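Local coordinates for BH0493 protein (Bacillus halodurans C-125, PDB 2QEE) that binds zinc and is probably a metal-dependent hydrolase of the amidohydrolase superfamily, its substrate not established, at residues 79-83 / 84-88; 71-74 / 75-78; 112-115 / 116-119. All blocks are in the same frame, centred on the assembly; numbering follows the deposited sequence. Where two conformers were deposited one is given.

Contact 1. Residues 79-83 / 84-88; sequences LIWEE and LFIKR
Leu84 N gives to Ile80 O at 2.9 Å, a regular helical bond, and Leu84 CD1 lies alongside Ile80 CG2, both side chains running the same way. Phe85 makes the main apolar contact. Its ring forms an offset stack with the six-membered ring of Trp81, centroids 4.5 Å apart and planes only 17° from parallel, while Phe85 CB sits over the centre of the same Trp81 face, a CH-pi contact. Trp81 CG lies anti to the backbone N (chi1 -173°), beside the carbonyl carbon, and from there the indole extends outward from the helix to meet the Phe85 ring. Ile86 begins the departure from alpha geometry: its N gives to Trp81 O at 3.2 Å, so that this carbonyl serves both Phe85 N and Ile86 N, and its CD1 reaches Trp81 NE1. The same five-residue spacing recurs at Lys87, whose N gives to Glu82 O at 2.9 Å; farther out, Lys87 NZ keeps a long salt bridge to Glu83 OE2. Arg88 NH1 grips Glu83 twice, at 2.8 Å to OE1 and 2.9 Å to the backbone O. The carboxylate and guanidinium are 8° from coplanar, and water 1 takes a bond from Arg88 NH2 and gives one to Glu83 OE1. Glu83 OE2 also bonds Thr61, and Trp60 makes a cation-pi contact with Arg88. Glu83 thus holds Arg88 closely and Lys87 only at long range, an arrangement that would probably keep the carboxylate ionised and that fastens Arg88 back onto the turn.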
ATOM      1  N   LEU C  79      -9.416  34.415  -1.863  1.00 20.82           N
ATOM      2  CA  LEU C  79     -10.107  33.528  -0.937  1.00 20.64           C
ATOM      3  C   LEU C  79      -9.189  32.299  -0.610  1.00 19.08           C
ATOM      4  O   LEU C  79      -9.048  31.903   0.566  1.00 19.40           O
ATOM      5  CB  LEU C  79     -11.407  33.011  -1.567  1.00 22.19           C
ATOM      6  CG  LEU C  79     -12.215  32.079  -0.635  1.00 21.57           C
ATOM      7  CD1 LEU C  79     -12.731  32.770   0.621  1.00 24.58           C
ATOM      8  CD2 LEU C  79     -13.336  31.358  -1.380  1.00 22.03           C
ATOM      9  N   ILE C  80      -8.651  31.698  -1.664  1.00 17.41           N
ATOM     10  CA  ILE C  80      -7.754  30.491  -1.524  1.00 16.76           C
ATOM     11  C   ILE C  80      -6.547  30.844  -0.638  1.00 17.87           C
ATOM     12  O   ILE C  80      -6.225  30.100   0.298  1.00 18.66           O
ATOM     13  CB  ILE C  80      -7.400  29.856  -2.877  1.00 15.82           C
ATOM     14  CG1 ILE C  80      -8.700  29.223  -3.453  1.00 13.43           C
ATOM     15  CG2 ILE C  80      -6.219  28.802  -2.748  1.00 17.49           C
ATOM     16  CD1 ILE C  80      -8.608  28.787  -4.927  1.00 17.73           C
ATOM     17  N   TRP C  81      -5.962  32.024  -0.872  1.00 18.03           N
ATOM     18  CA  TRP C  81      -4.830  32.481  -0.077  1.00 17.65           C
ATOM     19  C   TRP C  81      -5.203  32.592   1.401  1.00 17.79           C
ATOM     20  O   TRP C  81      -4.545  32.035   2.286  1.00 16.35           O
ATOM     21  CB  TRP C  81      -4.303  33.832  -0.603  1.00 17.31           C
ATOM     22  CG  TRP C  81      -3.050  34.269   0.046  1.00 20.13           C
ATOM     23  CD1 TRP C  81      -2.907  35.273   0.960  1.00 20.73           C
ATOM     24  CD2 TRP C  81      -1.724  33.776  -0.216  1.00 19.87           C
ATOM     25  NE1 TRP C  81      -1.589  35.438   1.294  1.00 22.34           N
ATOM     26  CE2 TRP C  81      -0.833  34.544   0.574  1.00 19.26           C
ATOM     27  CE3 TRP C  81      -1.209  32.796  -1.064  1.00 20.72           C
ATOM     28  CZ2 TRP C  81       0.552  34.323   0.569  1.00 23.06           C
ATOM     29  CZ3 TRP C  81       0.169  32.569  -1.077  1.00 18.62           C
ATOM     30  CH2 TRP C  81       1.029  33.313  -0.244  1.00 21.27           C
ATOM     31  N   GLU C  82      -6.278  33.321   1.688  1.00 16.75           N
ATOM     32  CA  GLU C  82      -6.721  33.477   3.066  1.00 17.29           C
ATOM     33  C   GLU C  82      -7.059  32.129   3.749  1.00 17.94           C
ATOM     34  O   GLU C  82      -6.611  31.893   4.872  1.00 18.20           O
ATOM     35  CB  GLU C  82      -7.929  34.437   3.101  1.00 18.09           C
ATOM     36  CG  GLU C  82      -8.510  34.668   4.475  1.00 30.00           C
ATOM     37  CD  GLU C  82      -7.609  35.479   5.418  1.00 28.63           C
ATOM     38  OE1 GLU C  82      -6.621  36.126   4.961  1.00 31.62           O
ATOM     39  OE2 GLU C  82      -7.889  35.431   6.633  1.00 35.84           O
ATOM     40  N   GLU C  83      -7.792  31.252   3.061  1.00 18.40           N
ATOM     41  CA  GLU C  83      -8.333  30.051   3.704  1.00 17.86           C
ATOM     42  C   GLU C  83      -7.267  28.962   3.872  1.00 18.73           C
ATOM     43  O   GLU C  83      -7.296  28.254   4.855  1.00 16.89           O
ATOM     44  CB  GLU C  83      -9.470  29.452   2.876  1.00 18.21           C
ATOM     45  CG  GLU C  83     -10.724  30.413   2.773  1.00 16.25           C
ATOM     46  CD  GLU C  83     -11.669  30.289   3.974  1.00 30.18           C
ATOM     47  OE1 GLU C  83     -11.372  29.544   4.922  1.00 25.49           O
ATOM     48  OE2 GLU C  83     -12.767  30.916   3.955  1.00 29.18           O
ATOM     49  N   LEU C  84      -6.364  28.852   2.900  1.00 18.94           N
ATOM     50  CA  LEU C  84      -5.386  27.709   2.924  1.00 16.66           C
ATOM     51  C   LEU C  84      -3.970  28.113   3.324  1.00 17.25           C
ATOM     52  O   LEU C  84      -3.144  27.251   3.616  1.00 16.60           O
ATOM     53  CB  LEU C  84      -5.307  27.093   1.545  1.00 16.26           C
ATOM     54  CG  LEU C  84      -6.552  26.423   0.975  1.00 15.92           C
ATOM     55  CD1 LEU C  84      -6.219  25.754  -0.303  1.00 13.21           C
ATOM     56  CD2 LEU C  84      -7.253  25.456   1.990  1.00 18.64           C
ATOM     57  N   PHE C  85      -3.655  29.400   3.292  1.00 15.97           N
ATOM     58  CA  PHE C  85      -2.330  29.842   3.697  1.00 16.17           C
ATOM     59  C   PHE C  85      -2.326  30.664   4.986  1.00 16.50           C
ATOM     60  O   PHE C  85      -1.354  30.607   5.773  1.00 14.87           O
ATOM     61  CB  PHE C  85      -1.639  30.643   2.570  1.00 15.12           C
ATOM     62  CG  PHE C  85      -1.402  29.860   1.313  1.00 15.49           C
ATOM     63  CD1 PHE C  85      -0.098  29.534   0.948  1.00 13.26           C
ATOM     64  CD2 PHE C  85      -2.467  29.476   0.477  1.00 13.36           C
ATOM     65  CE1 PHE C  85       0.177  28.779  -0.209  1.00 12.52           C
ATOM     66  CE2 PHE C  85      -2.241  28.767  -0.685  1.00 13.31           C
ATOM     67  CZ  PHE C  85      -0.890  28.420  -1.036  1.00 12.83           C
ATOM     68  N   ILE C  86      -3.339  31.531   5.159  1.00 16.80           N
ATOM     69  CA  ILE C  86      -3.355  32.408   6.333  1.00 18.45           C
ATOM     70  C   ILE C  86      -4.072  31.782   7.543  1.00 17.07           C
ATOM     71  O   ILE C  86      -3.549  31.790   8.653  1.00 18.32           O
ATOM     72  CB  ILE C  86      -3.960  33.844   5.954  1.00 16.38           C
ATOM     73  CG1 ILE C  86      -3.207  34.456   4.772  1.00 17.58           C
ATOM     74  CG2 ILE C  86      -3.956  34.787   7.129  1.00 20.40           C
ATOM     75  CD1 ILE C  86      -1.634  34.532   4.986  1.00 20.76           C
ATOM     76  N   LYS C  87      -5.276  31.235   7.344  1.00 16.88           N
ATOM     77  CA  LYS C  87      -6.092  30.691   8.433  1.00 15.99           C
ATOM     78  C   LYS C  87      -5.679  29.277   8.847  1.00 17.92           C
ATOM     79  O   LYS C  87      -6.081  28.821   9.901  1.00 17.14           O
ATOM     80  CB  LYS C  87      -7.569  30.614   7.982  1.00 16.17           C
ATOM     81  CG  LYS C  87      -8.217  32.045   7.836  1.00 18.18           C
ATOM     82  CD  LYS C  87      -9.645  31.802   7.337  1.00 25.75           C
ATOM     83  CE  LYS C  87     -10.467  33.065   7.321  1.00 33.00           C
ATOM     84  NZ  LYS C  87     -11.922  32.648   7.249  1.00 37.64           N
ATOM     85  N   ARG C  88      -5.003  28.548   7.942  1.00 16.64           N
ATOM     86  CA  ARG C  88      -4.299  27.319   8.312  1.00 17.62           C
ATOM     87  C   ARG C  88      -2.920  27.336   7.629  1.00 16.81           C
ATOM     88  O   ARG C  88      -2.727  28.039   6.628  1.00 17.47           O
ATOM     89  CB  ARG C  88      -5.076  26.038   7.924  1.00 17.45           C
ATOM     90  CG  ARG C  88      -6.450  25.885   8.544  1.00 18.66           C
ATOM     91  CD  ARG C  88      -7.487  26.610   7.644  1.00 19.52           C
ATOM     92  NE  ARG C  88      -8.764  26.885   8.352  1.00 18.01           N
ATOM     93  CZ  ARG C  88      -9.771  27.553   7.759  1.00 17.98           C
ATOM     94  NH1 ARG C  88      -9.612  28.021   6.523  1.00 18.57           N
ATOM     95  NH2 ARG C  88     -10.921  27.765   8.418  1.00 22.52           N
TER
HETATM   96  O   HOH W   1     -12.898  29.397   7.065  1.00 27.75           O
HETATM   97  O   HOH W   2     -11.985  33.667   4.019  1.00 43.37           O

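Contact 2. Residues 71-74 / 75-78; sequences MSKR and EQAD
Ser72 and Glu75 bond reciprocally across the first turn of helix 73-86, the pattern of a capping box. Glu75 N gives to Ser72 OG at 3.1 Å, and Ser72 N gives back to Glu75 OE1 at 3.1 Å; the latter bond is nearly straight (164°), although the donor stands 48° out of the carboxylate plane. Ser72 OG can accept because chi1 of 62° places it between the backbone N and the carbonyl carbon, facing the start of the helix. Just behind the box, Gln76 N takes up Ser72 O at 2.9 Å, and Ala77 N and Asp78 N continue the series to Lys73 O and Arg74 O. Beside it, the Met71 chain bends at its last torsion and lays CE 3.5 Å from Gln76 CG. The Gln76 amide works beyond the turn: NE2 bonds Phe68 O in the preceding helix, while OE1 accepts from water 3 at 2.6 Å, and that water in turn accepts from Lys73 NZ, which also bonds Thr49. A leucine at Gln76 would probably leave Phe68 O without its amide donor and deprive water 3 of its acceptor. Outside this shell, Arg74 pairs with Asp45 and Asp78 with Arg118, so both charges are committed to neighbouring helices. The chemistry implies a helix start whose Ser72 and Glu75 amides are satisfied by side chains, with the Glu75 carboxylate lying where a helix dipole would be expected to favour negative charge.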
ATOM      1  N   MET C  71     -17.101  34.447  -8.503  1.00 27.17           N
ATOM      2  CA  MET C  71     -16.022  35.373  -8.244  1.00 27.26           C
ATOM      3  C   MET C  71     -15.085  35.488  -9.432  1.00 26.73           C
ATOM      4  O   MET C  71     -15.006  34.574 -10.279  1.00 26.26           O
ATOM      5  CB  MET C  71     -15.213  34.953  -7.005  1.00 27.90           C
ATOM      6  CG  MET C  71     -15.948  35.056  -5.656  1.00 35.68           C
ATOM      7  SD  MET C  71     -14.888  34.402  -4.321  1.00 30.32           S
ATOM      8  CE  MET C  71     -14.524  32.815  -4.991  1.00 47.92           C
ATOM      9  N   SER C  72     -14.389  36.626  -9.514  1.00 25.70           N
ATOM     10  CA  SER C  72     -13.338  36.814 -10.521  1.00 26.51           C
ATOM     11  C   SER C  72     -12.147  35.932 -10.160  1.00 25.27           C
ATOM     12  O   SER C  72     -12.028  35.535  -9.015  1.00 24.13           O
ATOM     13  CB  SER C  72     -12.838  38.261 -10.542  1.00 26.85           C
ATOM     14  OG  SER C  72     -12.246  38.641  -9.301  1.00 27.07           O
ATOM     15  N   LYS C  73     -11.276  35.662 -11.121  1.00 25.49           N
ATOM     16  CA  LYS C  73     -10.026  34.940 -10.787  1.00 26.55           C
ATOM     17  C   LYS C  73      -9.276  35.581  -9.595  1.00 26.59           C
ATOM     18  O   LYS C  73      -8.862  34.875  -8.648  1.00 25.96           O
ATOM     19  CB  LYS C  73      -9.133  34.722 -12.013  1.00 28.96           C
ATOM     20  CG  LYS C  73      -8.092  33.585 -11.762  1.00 30.35           C
ATOM     21  CD  LYS C  73      -7.624  32.897 -13.009  1.00 33.11           C
ATOM     22  CE  LYS C  73      -8.676  31.928 -13.534  1.00 35.11           C
ATOM     23  NZ  LYS C  73      -8.446  30.539 -12.975  1.00 30.96           N
ATOM     24  N   ARG C  74      -9.135  36.907  -9.575  1.00 27.35           N
ATOM     25  CA  ARG C  74      -8.443  37.543  -8.454  1.00 28.10           C
ATOM     26  C   ARG C  74      -9.124  37.259  -7.127  1.00 24.27           C
ATOM     27  O   ARG C  74      -8.460  36.966  -6.139  1.00 22.89           O
ATOM     28  CB  ARG C  74      -8.278  39.058  -8.642  1.00 27.26           C
ATOM     29  CG  ARG C  74      -7.305  39.735  -7.615  1.00 34.86           C
ATOM     30  CD  ARG C  74      -7.212  41.297  -7.784  1.00 33.75           C
ATOM     31  NE  ARG C  74      -5.974  41.892  -8.339  1.00 48.37           N
ATOM     32  CZ  ARG C  74      -5.044  41.315  -9.117  1.00 50.25           C
ATOM     33  NH1 ARG C  74      -5.115  40.039  -9.501  1.00 46.01           N
ATOM     34  NH2 ARG C  74      -4.010  42.047  -9.522  1.00 46.92           N
ATOM     35  N   GLU C  75     -10.454  37.357  -7.098  1.00 22.31           N
ATOM     36  CA  GLU C  75     -11.212  37.117  -5.862  1.00 22.21           C
ATOM     37  C   GLU C  75     -11.088  35.665  -5.389  1.00 20.71           C
ATOM     38  O   GLU C  75     -10.946  35.440  -4.181  1.00 22.94           O
ATOM     39  CB  GLU C  75     -12.705  37.453  -6.032  1.00 23.54           C
ATOM     40  CG  GLU C  75     -12.936  38.959  -6.122  1.00 28.72           C
ATOM     41  CD  GLU C  75     -14.270  39.350  -6.727  1.00 34.28           C
ATOM     42  OE1 GLU C  75     -15.051  38.485  -7.160  1.00 27.11           O
ATOM     43  OE2 GLU C  75     -14.525  40.569  -6.767  1.00 39.30           O
ATOM     44  N   GLN C  76     -11.143  34.726  -6.331  1.00 21.58           N
ATOM     45  CA  GLN C  76     -10.963  33.276  -6.015  1.00 20.65           C
ATOM     46  C   GLN C  76      -9.575  33.101  -5.398  1.00 21.08           C
ATOM     47  O   GLN C  76      -9.439  32.477  -4.344  1.00 20.63           O
ATOM     48  CB  GLN C  76     -11.088  32.457  -7.284  1.00 21.14           C
ATOM     49  CG  GLN C  76     -12.536  32.333  -7.811  1.00 23.41           C
ATOM     50  CD  GLN C  76     -12.585  31.680  -9.172  1.00 22.97           C
ATOM     51  OE1 GLN C  76     -11.563  31.508  -9.826  1.00 29.13           O
ATOM     52  NE2 GLN C  76     -13.783  31.358  -9.638  1.00 27.82           N
ATOM     53  N   ALA C  77      -8.564  33.682  -6.041  1.00 20.36           N
ATOM     54  CA  ALA C  77      -7.189  33.561  -5.547  1.00 19.87           C
ATOM     55  C   ALA C  77      -7.017  34.165  -4.156  1.00 20.11           C
ATOM     56  O   ALA C  77      -6.357  33.597  -3.294  1.00 19.08           O
ATOM     57  CB  ALA C  77      -6.215  34.162  -6.556  1.00 20.16           C
ATOM     58  N   ASP C  78      -7.611  35.340  -3.912  1.00 18.87           N
ATOM     59  CA  ASP C  78      -7.625  35.934  -2.612  1.00 19.23           C
ATOM     60  C   ASP C  78      -8.262  35.002  -1.547  1.00 18.40           C
ATOM     61  O   ASP C  78      -7.758  34.897  -0.430  1.00 17.63           O
ATOM     62  CB  ASP C  78      -8.469  37.238  -2.642  1.00 21.67           C
ATOM     63  CG  ASP C  78      -7.774  38.401  -3.311  1.00 31.68           C
ATOM     64  OD1 ASP C  78      -6.541  38.391  -3.493  1.00 27.43           O
ATOM     65  OD2 ASP C  78      -8.492  39.380  -3.601  1.00 28.01           O
TER
HETATM   66  O   HOH W   3     -10.862  29.803 -11.668  1.00 33.82           O

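Contact 3. Residues 112-115 / 116-119; sequences RDLQ and VYRE
Arg118 stretches its chain back over Leu114, and its guanidinium forms salt bridges with Asp45 through NE and with Asp78 through NH1; NH1 also points at Gln115 OE1, a bond that is doubtful because Gln115 was modelled in two conformers. In the backbone, Tyr117 N gives to Asp113 O at 3.0 Å, and Arg118 N follows onto Leu114 O at the same distance. Asp113 caps helix 114-122 by accepting from Val116 N at OD1, 3.2 Å away with an N-H...O angle of 163°. The donor approaches from well above the carboxylate plane, a position reached with Asp113 CG anti to its own backbone N (chi1 -166°). Packing begins where Leu114 CD2 lies over one face of the Arg118 guanidinium, 3.5 Å from NH2. On another side of the turn, the Tyr117 ring folds back beneath the cap, with Asp113 O 3.2 Å above the ring plane and over its centre. Leu114 CD1 adds an apolar touch at Tyr117 CD2, 4.2 Å away, the two side chains crossing at about a right angle. Tyr117 OH bonds Asp108 O, anchoring the ring to the preceding loop, and Arg112, just before the cap, reaches Glu397 and Glu392 of the second subunit. Together these features define an aspartate N-cap at a loop-to-helix junction, with an aromatic residue in the first turn tucked against the capping residue's carbonyl.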
ATOM      1  N   ARG C 112       4.353  37.235   2.733  1.00 21.05           N
ATOM      2  CA  ARG C 112       2.960  36.884   2.407  1.00 21.04           C
ATOM      3  C   ARG C 112       2.250  37.971   1.613  1.00 22.84           C
ATOM      4  O   ARG C 112       1.036  38.113   1.721  1.00 24.14           O
ATOM      5  CB  ARG C 112       2.151  36.563   3.653  1.00 19.83           C
ATOM      6  CG  ARG C 112       2.876  35.607   4.611  1.00 22.38           C
ATOM      7  CD  ARG C 112       2.036  35.240   5.821  1.00 20.73           C
ATOM      8  NE  ARG C 112       2.735  34.239   6.611  1.00 18.94           N
ATOM      9  CZ  ARG C 112       2.215  33.635   7.675  1.00 18.11           C
ATOM     10  NH1 ARG C 112       0.979  33.963   8.109  1.00 17.84           N
ATOM     11  NH2 ARG C 112       2.948  32.708   8.312  1.00 17.45           N
ATOM     12  N   ASP C 113       3.015  38.708   0.822  1.00 23.29           N
ATOM     13  CA  ASP C 113       2.477  39.907   0.140  1.00 24.37           C
ATOM     14  C   ASP C 113       2.009  39.573  -1.263  1.00 21.87           C
ATOM     15  O   ASP C 113       2.729  39.753  -2.228  1.00 22.07           O
ATOM     16  CB  ASP C 113       3.548  40.999   0.144  1.00 25.96           C
ATOM     17  CG  ASP C 113       2.995  42.374  -0.217  1.00 34.70           C
ATOM     18  OD1 ASP C 113       1.888  42.463  -0.781  1.00 29.37           O
ATOM     19  OD2 ASP C 113       3.713  43.356   0.049  1.00 31.86           O
ATOM     20  N   LEU C 114       0.769  39.098  -1.367  1.00 23.82           N
ATOM     21  CA  LEU C 114       0.202  38.644  -2.615  1.00 24.26           C
ATOM     22  C   LEU C 114       0.136  39.799  -3.650  1.00 25.44           C
ATOM     23  O   LEU C 114       0.335  39.575  -4.844  1.00 24.38           O
ATOM     24  CB  LEU C 114      -1.160  37.994  -2.358  1.00 24.96           C
ATOM     25  CG  LEU C 114      -1.934  37.331  -3.475  1.00 27.35           C
ATOM     26  CD1 LEU C 114      -1.154  36.231  -4.199  1.00 28.87           C
ATOM     27  CD2 LEU C 114      -3.306  36.800  -2.954  1.00 24.74           C
ATOM     28  N   GLN C 115      -0.132  41.019  -3.178  1.00 25.59           N
ATOM     29  CA  GLN C 115      -0.150  42.149  -4.111  0.50 26.05           C
ATOM     30  C   GLN C 115       1.225  42.383  -4.717  1.00 25.89           C
ATOM     31  O   GLN C 115       1.316  42.612  -5.932  1.00 27.00           O
ATOM     32  CB  GLN C 115      -0.727  43.427  -3.485  0.50 27.40           C
ATOM     33  CG  GLN C 115      -2.247  43.415  -3.372  0.50 28.41           C
ATOM     34  CD  GLN C 115      -2.979  43.020  -4.674  0.50 33.74           C
ATOM     35  OE1 GLN C 115      -3.667  42.013  -4.706  0.50 26.34           O
ATOM     36  NE2 GLN C 115      -2.829  43.823  -5.742  0.50 26.90           N
ATOM     37  N   VAL C 116       2.280  42.266  -3.930  1.00 26.37           N
ATOM     38  CA  VAL C 116       3.646  42.340  -4.493  1.00 26.45           C
ATOM     39  C   VAL C 116       3.955  41.191  -5.464  1.00 26.12           C
ATOM     40  O   VAL C 116       4.560  41.409  -6.515  1.00 24.76           O
ATOM     41  CB  VAL C 116       4.694  42.541  -3.392  1.00 27.58           C
ATOM     42  CG1 VAL C 116       6.122  42.294  -3.890  1.00 28.51           C
ATOM     43  CG2 VAL C 116       4.551  43.981  -2.805  1.00 29.31           C
ATOM     44  N   TYR C 117       3.443  39.976  -5.170  1.00 23.61           N
ATOM     45  CA  TYR C 117       3.666  38.855  -6.083  1.00 20.61           C
ATOM     46  C   TYR C 117       3.021  39.102  -7.448  1.00 19.70           C
ATOM     47  O   TYR C 117       3.622  38.854  -8.505  1.00 20.84           O
ATOM     48  CB  TYR C 117       3.202  37.490  -5.463  1.00 19.99           C
ATOM     49  CG  TYR C 117       3.681  37.177  -4.040  1.00 23.21           C
ATOM     50  CD1 TYR C 117       4.912  37.659  -3.544  1.00 21.14           C
ATOM     51  CD2 TYR C 117       2.890  36.352  -3.183  1.00 17.83           C
ATOM     52  CE1 TYR C 117       5.328  37.360  -2.230  1.00 20.03           C
ATOM     53  CE2 TYR C 117       3.280  36.060  -1.904  1.00 17.25           C
ATOM     54  CZ  TYR C 117       4.514  36.557  -1.428  1.00 18.68           C
ATOM     55  OH  TYR C 117       4.917  36.316  -0.142  1.00 19.27           O
ATOM     56  N   ARG C 118       1.811  39.635  -7.427  1.00 21.78           N
ATOM     57  CA  ARG C 118       1.081  39.879  -8.641  1.00 23.01           C
ATOM     58  C   ARG C 118       1.825  40.887  -9.503  1.00 23.10           C
ATOM     59  O   ARG C 118       1.857  40.734 -10.728  1.00 22.48           O
ATOM     60  CB  ARG C 118      -0.329  40.369  -8.326  1.00 23.08           C
ATOM     61  CG  ARG C 118      -1.266  39.266  -7.836  1.00 19.97           C
ATOM     62  CD  ARG C 118      -2.545  39.811  -7.189  1.00 25.12           C
ATOM     63  NE  ARG C 118      -3.478  38.689  -6.961  1.00 23.17           N
ATOM     64  CZ  ARG C 118      -4.364  38.617  -5.966  1.00 25.22           C
ATOM     65  NH1 ARG C 118      -4.509  39.620  -5.102  1.00 24.26           N
ATOM     66  NH2 ARG C 118      -5.137  37.533  -5.867  1.00 22.62           N
ATOM     67  N   GLU C 119       2.451  41.870  -8.862  1.00 24.71           N
ATOM     68  CA  GLU C 119       3.219  42.903  -9.619  1.00 26.44           C
ATOM     69  C   GLU C 119       4.318  42.311 -10.502  1.00 28.03           C
ATOM     70  O   GLU C 119       4.585  42.810 -11.587  1.00 28.79           O
ATOM     71  CB  GLU C 119       3.810  43.970  -8.693  1.00 25.74           C
ATOM     72  CG  GLU C 119       2.785  44.834  -7.934  1.00 45.39           C
ATOM     73  CD  GLU C 119       3.414  45.724  -6.837  1.00 28.25           C
ATOM     74  OE1 GLU C 119       2.638  46.359  -6.085  1.00 45.97           O
ATOM     75  OE2 GLU C 119       4.659  45.792  -6.720  1.00 45.47           O
TER

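Overall arrangement
All three contacts lie on the same side of the chain's centre, in an outlying helical region away from the zinc site. Contact 2 comes first along the chain and contact 1 follows, centres 13 Å apart, together running from the N-cap of helix 73-86 to its C-terminal part. Contact 3, at the start of helix 114-122, lies 14 Å from the centre of each. The two helices meet through the Asp78 OD1 to Arg118 NH1 salt bridge at 2.9 Å and, about a turn further along helix 73-86, through Trp81 packed on Leu114 and Tyr117. Contact 1, and contact 3 through Arg112, also meet the second subunit at an interface, whereas contact 2 touches no other chain.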